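Local atomic coordinates of EDD domain protein, DegV family (Ruminococcus gnavus, PDB entry 3JR7), a protein that is of unknown function but belongs to the DegV family, whose members are generally thought to bind lipids such as fatty acids. Residues A[175-183]-A[226-237]. Residues are numbered along the deposited sequence; the frame is centred on the assembly and turned at random.
Sequences HTYFVLENL and MKKALVKMADCV
Y177 and V179 of strand 176-179 pack against M226, A229, M233, C236 and V237 of helix 226-237, an apolar sheet-to-helix contact in the C-terminal half of the chain. The helix covers part of one face of a mixed six-stranded sheet, beside helix 257-270, and runs antiparallel to this inner strand at 174°, their axes 9.1 Å apart. As in other alpha/beta layers, a strand sends every second residue to the helix: Y177 and V179 point toward it, whereas T176 and F178 point to the opposite face, where they help line the pocket holding a polyether molecule. In DegV proteins such a pocket is consistent with lipid binding. The ring of Y177 lies over V237 in a CH-pi contact, with V237 CG2 3.8 Å from the ring centroid and 19° off the normal. With its CG beside the backbone N (chi1 -52°), Y177 extends along the helix, bringing CE1 to 4.1 Å from C236 CB. The hydroxyl is hydrogen-bonded to the carboxylate of D240, farther along the same helix, and also accepts a bond from a water that donates to V237 O. V179 CG1 meets the selenium of M226 at 3.7 Å and, less closely, CB of A229. M226, a selenomethionine bent at chi2 and chi3, folds its methyl CE against the carboxylate of E181, 3.5 Å from OE2. The modelled methyl of M233 is doubtful, but M233 CG lies 4.1 Å from Y177 CB.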
# COMPACT_ATOMS: atom_id res chain seq x y z
N HIS A 175 -8.11 1.05 -7.99
CA HIS A 175 -8.39 2.33 -7.31
C HIS A 175 -8.31 2.14 -5.79
O HIS A 175 -8.69 1.10 -5.28
CB HIS A 175 -9.82 2.82 -7.60
CG HIS A 175 -10.10 3.07 -9.05
ND1 HIS A 175 -10.45 2.06 -9.91
CD2 HIS A 175 -10.02 4.20 -9.79
CE1 HIS A 175 -10.60 2.57 -11.13
NE2 HIS A 175 -10.33 3.85 -11.08
N THR A 176 -7.88 3.19 -5.09
CA THR A 176 -7.68 3.19 -3.65
C THR A 176 -8.56 4.27 -3.01
O THR A 176 -8.75 5.37 -3.57
CB THR A 176 -6.20 3.54 -3.31
OG1 THR A 176 -5.37 2.63 -4.01
CG2 THR A 176 -5.88 3.48 -1.77
N TYR A 177 -9.06 3.95 -1.84
CA TYR A 177 -9.96 4.84 -1.07
C TYR A 177 -9.61 4.73 0.38
O TYR A 177 -9.20 3.66 0.84
CB TYR A 177 -11.40 4.37 -1.26
CG TYR A 177 -11.81 4.20 -2.69
CD1 TYR A 177 -12.50 5.19 -3.35
CD2 TYR A 177 -11.50 3.02 -3.38
CE1 TYR A 177 -12.86 5.04 -4.68
CE2 TYR A 177 -11.86 2.86 -4.67
CZ TYR A 177 -12.55 3.86 -5.32
OH TYR A 177 -12.91 3.69 -6.63
N PHE A 178 -9.78 5.80 1.13
CA PHE A 178 -9.57 5.74 2.56
C PHE A 178 -10.35 6.78 3.32
O PHE A 178 -10.70 7.83 2.79
CB PHE A 178 -8.09 5.79 2.94
CG PHE A 178 -7.36 7.04 2.55
CD1 PHE A 178 -7.05 8.00 3.49
CD2 PHE A 178 -6.83 7.17 1.28
CE1 PHE A 178 -6.26 9.10 3.16
CE2 PHE A 178 -6.05 8.29 0.93
CZ PHE A 178 -5.78 9.24 1.83
N VAL A 179 -10.60 6.45 4.58
CA VAL A 179 -11.16 7.36 5.57
C VAL A 179 -10.34 7.19 6.86
O VAL A 179 -10.13 6.06 7.37
CB VAL A 179 -12.66 7.07 5.88
CG1 VAL A 179 -13.17 8.02 6.96
CG2 VAL A 179 -13.52 7.19 4.63
N LEU A 180 -9.85 8.31 7.37
CA LEU A 180 -9.06 8.34 8.58
C LEU A 180 -9.77 9.13 9.66
O LEU A 180 -10.61 9.95 9.36
CB LEU A 180 -7.72 9.03 8.32
CG LEU A 180 -6.93 8.49 7.13
CD1 LEU A 180 -5.55 9.16 7.08
CD2 LEU A 180 -6.85 6.97 7.17
N GLU A 181 -9.39 8.88 10.92
CA GLU A 181 -9.75 9.79 12.02
C GLU A 181 -8.81 10.97 12.01
O GLU A 181 -9.20 12.06 12.43
CB GLU A 181 -9.65 9.07 13.38
CG GLU A 181 -10.57 7.88 13.52
CD GLU A 181 -12.07 8.27 13.75
OE1 GLU A 181 -12.43 9.47 13.72
OE2 GLU A 181 -12.89 7.36 13.96
N ASN A 182 -7.56 10.75 11.59
CA ASN A 182 -6.53 11.78 11.74
C ASN A 182 -5.64 11.95 10.48
O ASN A 182 -4.73 11.17 10.25
CB ASN A 182 -5.69 11.40 12.95
CG ASN A 182 -4.58 12.40 13.22
OD1 ASN A 182 -4.53 13.47 12.61
ND2 ASN A 182 -3.69 12.06 14.18
N LEU A 183 -5.91 13.01 9.70
CA LEU A 183 -5.21 13.31 8.44
C LEU A 183 -3.94 14.11 8.63
O LEU A 183 -3.24 14.42 7.66
CB LEU A 183 -6.12 14.07 7.48
CG LEU A 183 -7.20 13.28 6.76
CD1 LEU A 183 -8.23 14.24 6.26
CD2 LEU A 183 -6.63 12.52 5.61
N MSE A 226 -18.22 9.00 11.32
CA MSE A 226 -17.57 7.87 10.68
C MSE A 226 -18.58 6.93 10.05
O MSE A 226 -18.31 6.30 9.04
CB MSE A 226 -16.74 7.18 11.76
CG MSE A 226 -15.96 6.09 11.33
SE MSE A 226 -14.79 6.45 9.86
CE MSE A 226 -13.73 7.94 10.62
N LYS A 227 -19.75 6.78 10.68
CA LYS A 227 -20.72 5.82 10.21
C LYS A 227 -21.22 6.20 8.83
O LYS A 227 -21.30 5.35 7.91
CB LYS A 227 -21.90 5.74 11.18
CG LYS A 227 -22.89 4.64 10.80
CD LYS A 227 -24.07 4.59 11.79
CE LYS A 227 -25.40 4.68 11.09
NZ LYS A 227 -25.58 6.02 10.35
N LYS A 228 -21.59 7.47 8.67
CA LYS A 228 -22.02 7.95 7.36
C LYS A 228 -20.83 7.96 6.35
O LYS A 228 -21.03 7.67 5.16
CB LYS A 228 -22.67 9.30 7.45
CG LYS A 228 -24.09 9.22 7.97
CD LYS A 228 -24.71 10.63 8.13
CE LYS A 228 -26.14 10.57 8.69
NZ LYS A 228 -26.96 11.61 7.95
N ALA A 229 -19.63 8.28 6.81
CA ALA A 229 -18.47 8.32 5.90
C ALA A 229 -18.17 6.92 5.34
O ALA A 229 -17.81 6.76 4.17
CB ALA A 229 -17.23 8.91 6.61
N LEU A 230 -18.34 5.88 6.15
CA LEU A 230 -18.04 4.54 5.65
C LEU A 230 -19.04 4.12 4.56
O LEU A 230 -18.65 3.49 3.55
CB LEU A 230 -17.93 3.52 6.77
CG LEU A 230 -16.78 3.79 7.73
CD1 LEU A 230 -16.90 2.73 8.81
CD2 LEU A 230 -15.34 3.77 7.09
N VAL A 231 -20.29 4.51 4.72
CA VAL A 231 -21.30 4.28 3.69
C VAL A 231 -20.95 5.04 2.42
O VAL A 231 -21.01 4.48 1.34
CB VAL A 231 -22.73 4.71 4.18
CG1 VAL A 231 -23.77 4.69 3.05
CG2 VAL A 231 -23.17 3.82 5.39
N LYS A 232 -20.59 6.31 2.53
CA LYS A 232 -20.23 7.08 1.36
C LYS A 232 -18.96 6.50 0.69
O LYS A 232 -18.87 6.48 -0.54
CB LYS A 232 -20.00 8.55 1.69
CG LYS A 232 -21.23 9.31 2.08
CD LYS A 232 -21.20 10.76 1.67
CE LYS A 232 -22.28 11.59 2.40
NZ LYS A 232 -22.17 13.07 2.10
N MSE A 233 -18.01 6.03 1.49
CA MSE A 233 -16.82 5.36 0.91
C MSE A 233 -17.23 4.12 0.11
O MSE A 233 -16.83 3.99 -1.06
CB MSE A 233 -15.78 4.96 1.96
CG MSE A 233 -14.56 4.30 1.29
SE MSE A 233 -13.07 4.11 2.46
CE MSE A 233 -13.37 5.78 3.38
N ALA A 234 -18.06 3.26 0.71
CA ALA A 234 -18.63 2.08 0.01
C ALA A 234 -19.29 2.44 -1.29
O ALA A 234 -19.10 1.75 -2.27
CB ALA A 234 -19.64 1.30 0.91
N ASP A 235 -20.08 3.52 -1.31
CA ASP A 235 -20.71 3.97 -2.53
C ASP A 235 -19.64 4.39 -3.54
O ASP A 235 -19.79 4.07 -4.72
CB ASP A 235 -21.68 5.13 -2.31
CG ASP A 235 -22.90 4.73 -1.49
OD1 ASP A 235 -23.28 3.55 -1.48
OD2 ASP A 235 -23.48 5.64 -0.84
N CYS A 236 -18.60 5.13 -3.11
CA CYS A 236 -17.56 5.57 -4.06
C CYS A 236 -16.88 4.38 -4.71
O CYS A 236 -16.67 4.34 -5.94
CB CYS A 236 -16.52 6.41 -3.39
SG CYS A 236 -17.07 8.03 -2.89
N VAL A 237 -16.54 3.39 -3.90
CA VAL A 237 -15.86 2.20 -4.40
C VAL A 237 -16.76 1.54 -5.42
O VAL A 237 -16.32 1.18 -6.54
CB VAL A 237 -15.54 1.19 -3.30
CG1 VAL A 237 -14.89 -0.03 -3.90
CG2 VAL A 237 -14.68 1.84 -2.19
O HOH W 1 -13.52 1.02 -7.18